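Local coordinates for glycosyl hydrolase family 2, TIM barrel domain protein (Faecalibacterium prausnitzii A2-165, PDB 6ED2) that probably hydrolyses beta-glucuronides, as a glycoside hydrolase family 2 beta-glucuronidase of a human gut bacterium, and binds magnesium, at residues N162-T167 and A184-D189; T167-G172 and D376-V381; D276-I281 and E290-I295. All coordinates share one frame; numbering follows the deposited sequence.

Contact 1: N162-T167 and A184-D189; sequences NELSET and AAPYFD
Leu164 drives its CD1 methyl into a shallow apolar seat formed by Ala184, Pro186 and Phe188, and this one methyl makes the leucine's closest approaches to all three. CD1 lies 3.7 Å from Pro186 CA and 4.0 Å from Ala184 CB. Phe188 approaches the leucine from the opposite direction, bringing CZ to 3.8 Å from Leu164 CD1 at an oblique angle to the ring. The leucine torsions account for the reach: CG stands beside the backbone N (chi1 -63°), and the second torsion is fully extended, which sends CD1 outward as the leading atom. Phe188 takes the more confined first torsion, with CG between its own N and carbonyl carbon (chi1 46°). Its ring is thereby folded back over Pro186, two residues earlier in the chain, whose CB sits 3.3 Å above the ring plane and over its centre, so Pro186 lies on the ring face while Leu164 CD1 approaches it obliquely.

The polar half of the contact lies at the other end. Tyr187 OH donates to Glu166 OE2 over 2.6 Å, a short bond that uses the anti lone pair of the carboxylate oxygen. OE2 sits at the ring edge, in the plane of the tyrosine, whereas the carboxylate itself is turned 62° from that plane. An extended glutamate chain brings CG to 3.9 Å from Tyr187 CE2. The second oxygen, OE1, forms a salt bridge with Lys406, so the carboxylate is held from both oxygens.

Backbone bonds from Ser165 and Ala185 to the partner strand 172-176 place this contact at a two-stranded antiparallel hairpin, 172-176 with 182-186, that projects from the sugar-binding domain of family 2 glycosyl hydrolases.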
ATOM      1  N   ASN A 162     -19.524 -28.434  -8.042  1.00 26.92           N
ATOM      2  CA  ASN A 162     -19.584 -26.985  -8.220  1.00 28.44           C
ATOM      3  C   ASN A 162     -19.533 -26.573  -9.687  1.00 28.93           C
ATOM      4  O   ASN A 162     -19.202 -25.419  -9.996  1.00 25.24           O
ATOM      5  CB  ASN A 162     -18.461 -26.302  -7.438  1.00 24.48           C
ATOM      6  CG  ASN A 162     -17.087 -26.663  -7.960  1.00 25.95           C
ATOM      7  OD1 ASN A 162     -16.939 -27.576  -8.773  1.00 26.37           O
ATOM      8  ND2 ASN A 162     -16.062 -25.949  -7.485  1.00 27.82           N
ATOM      9  N   GLU A 163     -19.838 -27.492 -10.597  1.00 30.20           N
ATOM     10  CA  GLU A 163     -19.854 -27.154 -12.011  1.00 31.31           C
ATOM     11  C   GLU A 163     -21.002 -26.200 -12.316  1.00 29.45           C
ATOM     12  O   GLU A 163     -22.055 -26.226 -11.674  1.00 27.59           O
ATOM     13  CB  GLU A 163     -19.960 -28.418 -12.862  1.00 29.54           C
ATOM     14  CG  GLU A 163     -18.689 -29.217 -12.843  1.00 33.98           C
ATOM     15  CD  GLU A 163     -18.812 -30.586 -13.503  1.00 34.58           C
ATOM     16  OE1 GLU A 163     -18.931 -31.590 -12.778  1.00 36.70           O
ATOM     17  OE2 GLU A 163     -18.741 -30.664 -14.741  1.00 39.43           O
ATOM     18  N   LEU A 164     -20.763 -25.327 -13.288  1.00 30.34           N
ATOM     19  CA  LEU A 164     -21.722 -24.330 -13.723  1.00 32.08           C
ATOM     20  C   LEU A 164     -22.373 -24.732 -15.047  1.00 32.27           C
ATOM     21  O   LEU A 164     -21.754 -25.375 -15.898  1.00 31.07           O
ATOM     22  CB  LEU A 164     -21.029 -22.980 -13.872  1.00 31.92           C
ATOM     23  CG  LEU A 164     -20.458 -22.403 -12.572  1.00 32.10           C
ATOM     24  CD1 LEU A 164     -19.792 -21.064 -12.850  1.00 27.48           C
ATOM     25  CD2 LEU A 164     -21.550 -22.275 -11.502  1.00 25.85           C
ATOM     26  N   SER A 165     -23.630 -24.332 -15.220  1.00 33.23           N
ATOM     27  CA  SER A 165     -24.343 -24.555 -16.477  1.00 32.68           C
ATOM     28  C   SER A 165     -25.328 -23.414 -16.685  1.00 32.54           C
ATOM     29  O   SER A 165     -25.475 -22.530 -15.834  1.00 31.41           O
ATOM     30  CB  SER A 165     -25.080 -25.898 -16.482  1.00 25.17           C
ATOM     31  OG  SER A 165     -26.276 -25.766 -15.727  1.00 31.32           O
ATOM     32  N   GLU A 166     -26.019 -23.452 -17.826  1.00 30.53           N
ATOM     33  CA  GLU A 166     -27.012 -22.452 -18.181  1.00 34.97           C
ATOM     34  C   GLU A 166     -28.410 -22.797 -17.672  1.00 36.56           C
ATOM     35  O   GLU A 166     -29.363 -22.072 -17.980  1.00 29.31           O
ATOM     36  CB  GLU A 166     -27.040 -22.258 -19.701  1.00 37.19           C
ATOM     37  CG  GLU A 166     -25.685 -21.871 -20.270  1.00 40.17           C
ATOM     38  CD  GLU A 166     -25.734 -21.495 -21.747  1.00 43.47           C
ATOM     39  OE1 GLU A 166     -26.720 -21.854 -22.430  1.00 43.36           O
ATOM     40  OE2 GLU A 166     -24.794 -20.808 -22.212  1.00 42.85           O
ATOM     41  N   THR A 167     -28.559 -23.878 -16.903  1.00 30.99           N
ATOM     42  CA  THR A 167     -29.861 -24.235 -16.352  1.00 33.78           C
ATOM     43  C   THR A 167     -29.917 -24.106 -14.831  1.00 33.76           C
ATOM     44  O   THR A 167     -30.898 -24.547 -14.222  1.00 31.76           O
ATOM     45  CB  THR A 167     -30.253 -25.657 -16.775  1.00 33.99           C
ATOM     46  OG1 THR A 167     -29.169 -26.555 -16.522  1.00 34.28           O
ATOM     47  CG2 THR A 167     -30.583 -25.697 -18.255  1.00 28.38           C
ATOM     48  N   ALA A 184     -14.213 -23.498 -13.914  1.00 33.51           N
ATOM     49  CA  ALA A 184     -15.508 -22.835 -13.973  1.00 37.21           C
ATOM     50  C   ALA A 184     -15.380 -21.517 -14.722  1.00 38.05           C
ATOM     51  O   ALA A 184     -14.398 -20.785 -14.556  1.00 34.62           O
ATOM     52  CB  ALA A 184     -16.070 -22.588 -12.572  1.00 29.82           C
ATOM     53  N   ALA A 185     -16.376 -21.223 -15.558  1.00 35.22           N
ATOM     54  CA  ALA A 185     -16.422 -19.994 -16.351  1.00 34.11           C
ATOM     55  C   ALA A 185     -17.745 -19.303 -16.062  1.00 34.65           C
ATOM     56  O   ALA A 185     -18.718 -19.463 -16.810  1.00 37.25           O
ATOM     57  CB  ALA A 185     -16.272 -20.289 -17.844  1.00 27.10           C
ATOM     58  N   PRO A 186     -17.819 -18.533 -14.980  1.00 36.08           N
ATOM     59  CA  PRO A 186     -19.099 -17.930 -14.592  1.00 31.26           C
ATOM     60  C   PRO A 186     -19.550 -16.878 -15.587  1.00 34.90           C
ATOM     61  O   PRO A 186     -18.733 -16.209 -16.217  1.00 29.70           O
ATOM     62  CB  PRO A 186     -18.796 -17.287 -13.233  1.00 32.04           C
ATOM     63  CG  PRO A 186     -17.485 -17.856 -12.785  1.00 31.58           C
ATOM     64  CD  PRO A 186     -16.735 -18.193 -14.041  1.00 34.28           C
ATOM     65  N   TYR A 187     -20.874 -16.730 -15.715  1.00 32.44           N
ATOM     66  CA  TYR A 187     -21.441 -15.550 -16.355  1.00 32.69           C
ATOM     67  C   TYR A 187     -21.669 -14.446 -15.351  1.00 35.92           C
ATOM     68  O   TYR A 187     -22.371 -13.474 -15.662  1.00 33.99           O
ATOM     69  CB  TYR A 187     -22.774 -15.861 -17.058  1.00 31.56           C
ATOM     70  CG  TYR A 187     -22.718 -16.922 -18.133  1.00 33.08           C
ATOM     71  CD1 TYR A 187     -21.500 -17.335 -18.685  1.00 30.33           C
ATOM     72  CD2 TYR A 187     -23.892 -17.520 -18.595  1.00 30.75           C
ATOM     73  CE1 TYR A 187     -21.460 -18.315 -19.664  1.00 34.22           C
ATOM     74  CE2 TYR A 187     -23.863 -18.493 -19.557  1.00 27.81           C
ATOM     75  CZ  TYR A 187     -22.653 -18.890 -20.094  1.00 33.04           C
ATOM     76  OH  TYR A 187     -22.636 -19.856 -21.058  1.00 32.50           O
ATOM     77  N   PHE A 188     -21.114 -14.591 -14.147  1.00 34.20           N
ATOM     78  CA  PHE A 188     -21.317 -13.641 -13.068  1.00 30.86           C
ATOM     79  C   PHE A 188     -19.971 -13.147 -12.562  1.00 32.14           C
ATOM     80  O   PHE A 188     -18.918 -13.729 -12.823  1.00 33.54           O
ATOM     81  CB  PHE A 188     -22.142 -14.240 -11.917  1.00 26.26           C
ATOM     82  CG  PHE A 188     -21.703 -15.609 -11.499  1.00 29.84           C
ATOM     83  CD1 PHE A 188     -20.704 -15.773 -10.536  1.00 31.86           C
ATOM     84  CD2 PHE A 188     -22.295 -16.737 -12.053  1.00 27.65           C
ATOM     85  CE1 PHE A 188     -20.300 -17.055 -10.125  1.00 24.78           C
ATOM     86  CE2 PHE A 188     -21.900 -18.021 -11.674  1.00 25.53           C
ATOM     87  CZ  PHE A 188     -20.900 -18.185 -10.704  1.00 30.05           C
ATOM     88  N   ASP A 189     -19.962 -12.006 -11.881  0.60 34.17           N
ATOM     89  CA  ASP A 189     -18.667 -11.391 -11.580  0.60 32.80           C
ATOM     90  C   ASP A 189     -17.931 -12.101 -10.440  0.60 32.84           C
ATOM     91  O   ASP A 189     -16.700 -12.153 -10.457  0.60 34.48           O
ATOM     92  CB  ASP A 189     -18.854  -9.898 -11.259  0.60 36.79           C
ATOM     93  CG  ASP A 189     -17.536  -9.110 -11.236  0.60 35.94           C
ATOM     94  OD1 ASP A 189     -17.551  -7.919 -10.833  0.60 31.62           O
ATOM     95  OD2 ASP A 189     -16.488  -9.669 -11.616  0.60 36.43           O
TER

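Contact 2: T167-G172 and D376-V381; sequences TMLPAG and DEVPAV
Leu169 and Pro379 meet almost backbone to backbone, their CA atoms only 5.0 Å apart, so the contact is made by the roots of the side chains as much as by their ends. Leu169 CB rests 3.2 Å from Pro379 O and 3.9 Å from Pro379 CB. From there the leucine runs on along the 376-381 chain: with CG beside the backbone N (chi1 -73°), the CD2 branch is carried past the proline to Ala380, 3.8 Å from its CB, and reaches the fringe of Val378 CG1.

Pro170, which follows a cis peptide bond, faces a different part of the same turn. Its CB packs 3.6 Å against Val381 CG1, the valine branch that stands between its own N and carbonyl carbon, while CG2 occupies the position anti to N. The proline CA also makes a CA-H...O contact with Pro379 O at 3.3 Å, so that carbonyl is approached by both Leu169 and Pro170. Beyond the prolines, Ala171 N donates to Val381 O over 3.1 Å; the N-H...O angle of 170° shows a nearly straight bond.

Ala380 is the centre of an inverse gamma turn, which folds the chain so that Pro379 and Val381 both present themselves to the 169-171 segment. All seven touching residues are buried, and helix 409-427 packs on Val378 and Ala380 through His416. The contact thus joins a loop of the sugar-binding domain to the segment that leaves the C-terminal end of parallel strand 373-377, an interdomain seam at the rim of the TIM barrel.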
ATOM      1  N   THR A 167     -28.559 -23.878 -16.903  1.00 30.99           N
ATOM      2  CA  THR A 167     -29.861 -24.235 -16.352  1.00 33.78           C
ATOM      3  C   THR A 167     -29.917 -24.106 -14.831  1.00 33.76           C
ATOM      4  O   THR A 167     -30.898 -24.547 -14.222  1.00 31.76           O
ATOM      5  CB  THR A 167     -30.253 -25.657 -16.775  1.00 33.99           C
ATOM      6  OG1 THR A 167     -29.169 -26.555 -16.522  1.00 34.28           O
ATOM      7  CG2 THR A 167     -30.583 -25.697 -18.255  1.00 28.38           C
ATOM      8  N   MET A 168     -28.917 -23.489 -14.206  1.00 30.79           N
ATOM      9  CA  MET A 168     -28.857 -23.378 -12.755  1.00 27.31           C
ATOM     10  C   MET A 168     -28.765 -21.917 -12.329  1.00 30.41           C
ATOM     11  O   MET A 168     -28.465 -21.020 -13.119  1.00 27.54           O
ATOM     12  CB  MET A 168     -27.646 -24.136 -12.195  1.00 30.95           C
ATOM     13  CG  MET A 168     -26.328 -23.555 -12.704  1.00 34.90           C
ATOM     14  SD  MET A 168     -24.856 -24.290 -11.964  1.00 34.25           S
ATOM     15  CE  MET A 168     -24.841 -23.488 -10.342  1.00 26.22           C
ATOM     16  N   LEU A 169     -29.000 -21.698 -11.042  1.00 29.45           N
ATOM     17  CA  LEU A 169     -28.796 -20.412 -10.407  1.00 28.88           C
ATOM     18  C   LEU A 169     -27.639 -20.527  -9.425  1.00 30.15           C
ATOM     19  O   LEU A 169     -27.763 -21.255  -8.426  1.00 29.90           O
ATOM     20  CB  LEU A 169     -30.065 -19.981  -9.685  1.00 29.02           C
ATOM     21  CG  LEU A 169     -31.266 -19.506 -10.500  1.00 28.99           C
ATOM     22  CD1 LEU A 169     -31.965 -20.638 -11.254  1.00 26.68           C
ATOM     23  CD2 LEU A 169     -32.217 -18.871  -9.526  1.00 27.35           C
ATOM     24  N   PRO A 170     -26.506 -19.832  -9.634  1.00 29.37           N
ATOM     25  CA  PRO A 170     -26.228 -18.864 -10.704  1.00 26.02           C
ATOM     26  C   PRO A 170     -25.737 -19.531 -11.987  1.00 28.67           C
ATOM     27  O   PRO A 170     -25.299 -20.682 -11.960  1.00 30.70           O
ATOM     28  CB  PRO A 170     -25.129 -17.997 -10.097  1.00 31.45           C
ATOM     29  CG  PRO A 170     -24.340 -18.976  -9.251  1.00 27.77           C
ATOM     30  CD  PRO A 170     -25.362 -19.965  -8.708  1.00 26.21           C
ATOM     31  N   ALA A 171     -25.794 -18.806 -13.100  1.00 31.40           N
ATOM     32  CA  ALA A 171     -25.570 -19.390 -14.417  1.00 28.26           C
ATOM     33  C   ALA A 171     -24.130 -19.210 -14.882  1.00 28.21           C
ATOM     34  O   ALA A 171     -23.472 -18.208 -14.591  1.00 27.96           O
ATOM     35  CB  ALA A 171     -26.519 -18.758 -15.438  1.00 26.98           C
ATOM     36  N   GLY A 172     -23.649 -20.186 -15.633  1.00 29.97           N
ATOM     37  CA  GLY A 172     -22.347 -20.045 -16.250  1.00 30.04           C
ATOM     38  C   GLY A 172     -22.075 -21.256 -17.095  1.00 33.94           C
ATOM     39  O   GLY A 172     -23.001 -21.968 -17.486  1.00 33.27           O
ATOM     40  N   ASP A 376     -34.376  -9.386  -0.366  1.00 28.43           N
ATOM     41  CA  ASP A 376     -33.958 -10.782  -0.413  1.00 25.34           C
ATOM     42  C   ASP A 376     -33.898 -11.233  -1.866  1.00 27.17           C
ATOM     43  O   ASP A 376     -34.898 -11.135  -2.595  1.00 29.76           O
ATOM     44  CB  ASP A 376     -34.944 -11.640   0.379  1.00 24.27           C
ATOM     45  CG  ASP A 376     -34.309 -12.897   0.990  1.00 31.40           C
ATOM     46  OD1 ASP A 376     -33.112 -13.213   0.738  1.00 25.86           O
ATOM     47  OD2 ASP A 376     -35.049 -13.589   1.726  1.00 28.12           O
ATOM     48  N   GLU A 377     -32.747 -11.751  -2.282  1.00 25.12           N
ATOM     49  CA  GLU A 377     -32.487 -12.012  -3.690  1.00 25.74           C
ATOM     50  C   GLU A 377     -32.127 -13.473  -3.932  1.00 29.15           C
ATOM     51  O   GLU A 377     -31.253 -14.035  -3.258  1.00 28.14           O
ATOM     52  CB  GLU A 377     -31.368 -11.105  -4.206  1.00 27.18           C
ATOM     53  CG  GLU A 377     -31.075 -11.298  -5.692  1.00 28.54           C
ATOM     54  CD  GLU A 377     -30.199 -10.185  -6.271  1.00 33.04           C
ATOM     55  OE1 GLU A 377     -30.669  -9.018  -6.341  1.00 34.31           O
ATOM     56  OE2 GLU A 377     -29.046 -10.483  -6.664  1.00 34.61           O
ATOM     57  N   VAL A 378     -32.768 -14.059  -4.931  1.00 22.95           N
ATOM     58  CA  VAL A 378     -32.550 -15.437  -5.365  1.00 28.84           C
ATOM     59  C   VAL A 378     -31.344 -15.473  -6.312  1.00 27.08           C
ATOM     60  O   VAL A 378     -31.019 -14.444  -6.918  1.00 24.07           O
ATOM     61  CB  VAL A 378     -33.864 -15.948  -5.985  1.00 34.67           C
ATOM     62  CG1 VAL A 378     -34.006 -15.518  -7.434  1.00 27.76           C
ATOM     63  CG2 VAL A 378     -34.065 -17.428  -5.778  1.00 35.16           C
ATOM     64  N   PRO A 379     -30.599 -16.593  -6.458  1.00 29.33           N
ATOM     65  CA  PRO A 379     -29.356 -16.521  -7.258  1.00 24.90           C
ATOM     66  C   PRO A 379     -29.565 -16.470  -8.771  1.00 28.28           C
ATOM     67  O   PRO A 379     -28.806 -17.086  -9.527  1.00 27.17           O
ATOM     68  CB  PRO A 379     -28.598 -17.794  -6.851  1.00 29.73           C
ATOM     69  CG  PRO A 379     -29.321 -18.334  -5.642  1.00 28.40           C
ATOM     70  CD  PRO A 379     -30.735 -17.908  -5.810  1.00 27.74           C
ATOM     71  N   ALA A 380     -30.565 -15.709  -9.227  1.00 30.75           N
ATOM     72  CA  ALA A 380     -30.884 -15.594 -10.653  1.00 31.63           C
ATOM     73  C   ALA A 380     -30.003 -14.522 -11.299  1.00 31.10           C
ATOM     74  O   ALA A 380     -30.446 -13.441 -11.709  1.00 29.19           O
ATOM     75  CB  ALA A 380     -32.361 -15.282 -10.842  1.00 26.94           C
ATOM     76  N   VAL A 381     -28.719 -14.841 -11.374  1.00 30.97           N
ATOM     77  CA  VAL A 381     -27.720 -13.928 -11.902  1.00 27.47           C
ATOM     78  C   VAL A 381     -26.923 -14.681 -12.953  1.00 28.68           C
ATOM     79  O   VAL A 381     -26.756 -15.904 -12.869  1.00 29.78           O
ATOM     80  CB  VAL A 381     -26.804 -13.370 -10.781  1.00 29.95           C
ATOM     81  CG1 VAL A 381     -26.068 -14.513 -10.076  1.00 29.15           C
ATOM     82  CG2 VAL A 381     -25.816 -12.315 -11.335  1.00 23.62           C
TER

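Contact 3: D276-I281 and E290-I295; sequences DLVIRI and EYLDRI
Arg280 and Glu290 stand side by side on one face of the sheet, and the arginine can be followed outward from its strand. CB leads to CG, placed beside the backbone N (chi1 -70°), and CG lies 4.0 Å from Glu290 CB. The chain then stays extended to NE: CD passes 3.9 Å from Glu290 OE2, and NE donates to that same oxygen over 2.7 Å. At the tip NH2 makes a second bond to OE2 of 2.8 Å. This is a side-on, two-nitrogen salt bridge gathered on one acceptor. The oxygen lies within 2° of the guanidinium plane, yet both nitrogens approach from one face of the carboxylate, whose plane is turned 42° from the guanidinium. Glu290 OE1 is bound by Thr35, which leaves each carboxylate oxygen with a partner.

Strands 275-283 and 286-295 form a beta hairpin at the edge of a four-stranded antiparallel sheet in the family 2 domain between the sugar-binding and barrel regions. Leu277 and Asp293 make one hydrogen-bonded pair, Ile279 and Tyr291 the next, with Ile279 O accepting from Tyr291 N at 2.7 Å.

On the face of Arg280, Val278 and Leu292 also run alongside each other, CG2 to CD2 at 3.7 Å, and Leu292 packs on Phe153 of a second subunit. Through its backbone, Arg280 hydrogen-bonds with Thr239, a ligand of the bound magnesium. On the other face Leu277 CD2 meets Ile295 CG2 at 4.1 Å, next to Tyr213 of strand 210-219, whose hydroxyl is hydrogen-bonded to Asp293 OD2.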
ATOM      1  N   ASP A 276     -41.414 -13.161  21.392  1.00 32.38           N
ATOM      2  CA  ASP A 276     -41.115 -14.586  21.381  1.00 32.39           C
ATOM      3  C   ASP A 276     -42.377 -15.350  21.006  1.00 33.58           C
ATOM      4  O   ASP A 276     -43.426 -15.178  21.639  1.00 34.95           O
ATOM      5  CB  ASP A 276     -40.570 -15.041  22.732  1.00 36.17           C
ATOM      6  CG  ASP A 276     -39.210 -14.439  23.035  1.00 37.56           C
ATOM      7  OD1 ASP A 276     -38.278 -14.657  22.239  1.00 45.09           O
ATOM      8  OD2 ASP A 276     -39.080 -13.730  24.050  1.00 45.89           O
ATOM      9  N   LEU A 277     -42.272 -16.175  19.973  1.00 29.35           N
ATOM     10  CA  LEU A 277     -43.391 -16.941  19.456  1.00 31.00           C
ATOM     11  C   LEU A 277     -43.241 -18.387  19.904  1.00 30.09           C
ATOM     12  O   LEU A 277     -42.171 -18.981  19.737  1.00 30.89           O
ATOM     13  CB  LEU A 277     -43.435 -16.848  17.926  1.00 32.76           C
ATOM     14  CG  LEU A 277     -44.601 -17.502  17.176  1.00 30.99           C
ATOM     15  CD1 LEU A 277     -45.919 -16.831  17.541  1.00 24.66           C
ATOM     16  CD2 LEU A 277     -44.377 -17.405  15.691  1.00 30.27           C
ATOM     17  N   VAL A 278     -44.308 -18.948  20.472  1.00 28.84           N
ATOM     18  CA  VAL A 278     -44.321 -20.333  20.935  1.00 29.06           C
ATOM     19  C   VAL A 278     -45.436 -21.071  20.208  1.00 28.67           C
ATOM     20  O   VAL A 278     -46.619 -20.781  20.419  1.00 28.94           O
ATOM     21  CB  VAL A 278     -44.516 -20.424  22.453  1.00 33.26           C
ATOM     22  CG1 VAL A 278     -44.511 -21.883  22.913  1.00 27.37           C
ATOM     23  CG2 VAL A 278     -43.456 -19.615  23.160  1.00 25.30           C
ATOM     24  N   ILE A 279     -45.070 -22.048  19.382  1.00 26.56           N
ATOM     25  CA  ILE A 279     -46.034 -22.875  18.669  1.00 28.75           C
ATOM     26  C   ILE A 279     -45.962 -24.292  19.213  1.00 29.74           C
ATOM     27  O   ILE A 279     -44.901 -24.924  19.162  1.00 30.59           O
ATOM     28  CB  ILE A 279     -45.777 -22.887  17.151  1.00 26.92           C
ATOM     29  CG1 ILE A 279     -45.635 -21.476  16.577  1.00 23.75           C
ATOM     30  CG2 ILE A 279     -46.881 -23.680  16.447  1.00 21.21           C
ATOM     31  CD1 ILE A 279     -45.094 -21.489  15.162  1.00 21.89           C
ATOM     32  N   ARG A 280     -47.102 -24.823  19.660  1.00 28.75           N
ATOM     33  CA  ARG A 280     -47.132 -26.145  20.271  1.00 31.26           C
ATOM     34  C   ARG A 280     -48.209 -27.025  19.649  1.00 31.43           C
ATOM     35  O   ARG A 280     -49.299 -26.552  19.312  1.00 30.19           O
ATOM     36  CB  ARG A 280     -47.361 -26.031  21.791  1.00 33.11           C
ATOM     37  CG  ARG A 280     -46.178 -25.458  22.538  1.00 35.21           C
ATOM     38  CD  ARG A 280     -46.384 -25.529  24.037  1.00 35.98           C
ATOM     39  NE  ARG A 280     -45.106 -25.465  24.737  1.00 41.28           N
ATOM     40  CZ  ARG A 280     -44.925 -25.820  26.005  1.00 47.00           C
ATOM     41  NH1 ARG A 280     -45.946 -26.264  26.733  1.00 44.99           N
ATOM     42  NH2 ARG A 280     -43.719 -25.735  26.546  1.00 42.56           N
ATOM     43  N   ILE A 281     -47.889 -28.308  19.499  1.00 29.87           N
ATOM     44  CA  ILE A 281     -48.860 -29.352  19.200  1.00 30.17           C
ATOM     45  C   ILE A 281     -49.124 -30.130  20.483  1.00 33.91           C
ATOM     46  O   ILE A 281     -48.185 -30.443  21.227  1.00 36.16           O
ATOM     47  CB  ILE A 281     -48.351 -30.286  18.087  1.00 27.07           C
ATOM     48  CG1 ILE A 281     -47.975 -29.491  16.834  1.00 26.70           C
ATOM     49  CG2 ILE A 281     -49.394 -31.381  17.770  1.00 28.35           C
ATOM     50  CD1 ILE A 281     -47.277 -30.332  15.770  1.00 22.68           C
ATOM     51  N   GLU A 290     -42.931 -28.549  19.902  1.00 27.14           N
ATOM     52  CA  GLU A 290     -42.886 -27.130  20.200  1.00 27.67           C
ATOM     53  C   GLU A 290     -41.868 -26.484  19.281  1.00 30.22           C
ATOM     54  O   GLU A 290     -40.758 -26.998  19.120  1.00 29.45           O
ATOM     55  CB  GLU A 290     -42.535 -26.872  21.661  1.00 24.36           C
ATOM     56  CG  GLU A 290     -42.079 -25.460  21.926  1.00 30.19           C
ATOM     57  CD  GLU A 290     -41.665 -25.270  23.365  1.00 36.36           C
ATOM     58  OE1 GLU A 290     -40.505 -25.604  23.702  1.00 36.23           O
ATOM     59  OE2 GLU A 290     -42.519 -24.829  24.161  1.00 35.62           O
ATOM     60  N   TYR A 291     -42.271 -25.399  18.635  1.00 28.50           N
ATOM     61  CA  TYR A 291     -41.367 -24.605  17.830  1.00 29.57           C
ATOM     62  C   TYR A 291     -41.323 -23.210  18.419  1.00 26.07           C
ATOM     63  O   TYR A 291     -42.306 -22.735  18.984  1.00 28.34           O
ATOM     64  CB  TYR A 291     -41.761 -24.547  16.339  1.00 27.43           C
ATOM     65  CG  TYR A 291     -40.629 -23.967  15.523  1.00 28.19           C
ATOM     66  CD1 TYR A 291     -39.473 -24.716  15.259  1.00 25.93           C
ATOM     67  CD2 TYR A 291     -40.677 -22.648  15.079  1.00 25.50           C
ATOM     68  CE1 TYR A 291     -38.414 -24.167  14.545  1.00 24.93           C
ATOM     69  CE2 TYR A 291     -39.616 -22.086  14.374  1.00 26.78           C
ATOM     70  CZ  TYR A 291     -38.492 -22.846  14.112  1.00 29.40           C
ATOM     71  OH  TYR A 291     -37.453 -22.284  13.400  1.00 29.98           O
ATOM     72  N   LEU A 292     -40.149 -22.594  18.337  1.00 28.81           N
ATOM     73  CA  LEU A 292     -39.867 -21.319  18.974  1.00 30.57           C
ATOM     74  C   LEU A 292     -39.201 -20.388  17.972  1.00 28.77           C
ATOM     75  O   LEU A 292     -38.312 -20.792  17.227  1.00 30.03           O
ATOM     76  CB  LEU A 292     -38.959 -21.504  20.199  1.00 31.66           C
ATOM     77  CG  LEU A 292     -39.451 -22.425  21.319  1.00 33.19           C
ATOM     78  CD1 LEU A 292     -38.281 -22.801  22.236  1.00 30.07           C
ATOM     79  CD2 LEU A 292     -40.556 -21.750  22.122  1.00 26.50           C
ATOM     80  N   ASP A 293     -39.630 -19.137  17.956  1.00 28.77           N
ATOM     81  CA  ASP A 293     -39.060 -18.183  17.024  1.00 26.86           C
ATOM     82  C   ASP A 293     -39.290 -16.797  17.602  1.00 27.79           C
ATOM     83  O   ASP A 293     -39.923 -16.629  18.651  1.00 29.06           O
ATOM     84  CB  ASP A 293     -39.666 -18.341  15.621  1.00 34.35           C
ATOM     85  CG  ASP A 293     -38.735 -17.861  14.504  1.00 38.57           C
ATOM     86  OD1 ASP A 293     -37.691 -17.217  14.797  1.00 40.06           O
ATOM     87  OD2 ASP A 293     -39.078 -18.110  13.320  1.00 38.39           O
ATOM     88  N   ARG A 294     -38.713 -15.810  16.934  1.00 31.26           N
ATOM     89  CA  ARG A 294     -38.886 -14.416  17.310  1.00 31.71           C
ATOM     90  C   ARG A 294     -39.373 -13.664  16.088  1.00 36.07           C
ATOM     91  O   ARG A 294     -38.871 -13.887  14.981  1.00 38.09           O
ATOM     92  CB  ARG A 294     -37.591 -13.835  17.835  1.00 32.34           C
ATOM     93  CG  ARG A 294     -37.047 -14.640  18.996  1.00 36.48           C
ATOM     94  CD  ARG A 294     -35.681 -14.164  19.395  1.00 39.35           C
ATOM     95  NE  ARG A 294     -35.731 -12.932  20.173  1.00 43.21           N
ATOM     96  CZ  ARG A 294     -34.800 -11.983  20.098  1.00 52.82           C
ATOM     97  NH1 ARG A 294     -33.763 -12.134  19.259  1.00 52.45           N
ATOM     98  NH2 ARG A 294     -34.913 -10.885  20.841  1.00 44.53           N
ATOM     99  N   ILE A 295     -40.373 -12.807  16.285  1.00 30.61           N
ATOM    100  CA  ILE A 295     -40.996 -12.083  15.192  1.00 32.93           C
ATOM    101  C   ILE A 295     -41.079 -10.613  15.568  1.00 32.27           C
ATOM    102  O   ILE A 295     -41.104 -10.244  16.742  1.00 30.71           O
ATOM    103  CB  ILE A 295     -42.401 -12.620  14.858  1.00 32.16           C
ATOM    104  CG1 ILE A 295     -43.327 -12.423  16.055  1.00 32.63           C
ATOM    105  CG2 ILE A 295     -42.343 -14.063  14.443  1.00 32.65           C
ATOM    106  CD1 ILE A 295     -44.691 -13.093  15.882  1.00 38.49           C
TER

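In the fold
Contacts 1 and 2 are neighbours, their centres about 10 Å apart, sharing Thr167 and joined by probable backbone hydrogen bonds from Gly172 N to Ser165 O and from Tyr187 N to Ala171 O. One continuous stretch of chain, 162-172, leading into strand 172-176, therefore serves both: it packs on its own domain's hairpin in contact 1 and on the barrel in contact 2. Contact 2 is the fully buried one, chiefly apolar, whereas contact 1 is partly buried and adds a carboxylate-phenol bond. Contact 3 stands apart, about 40 Å from contact 1 between centres, and is regular strand pairing, with four backbone hydrogen bonds, one close salt bridge and a second, long one on its more exposed face.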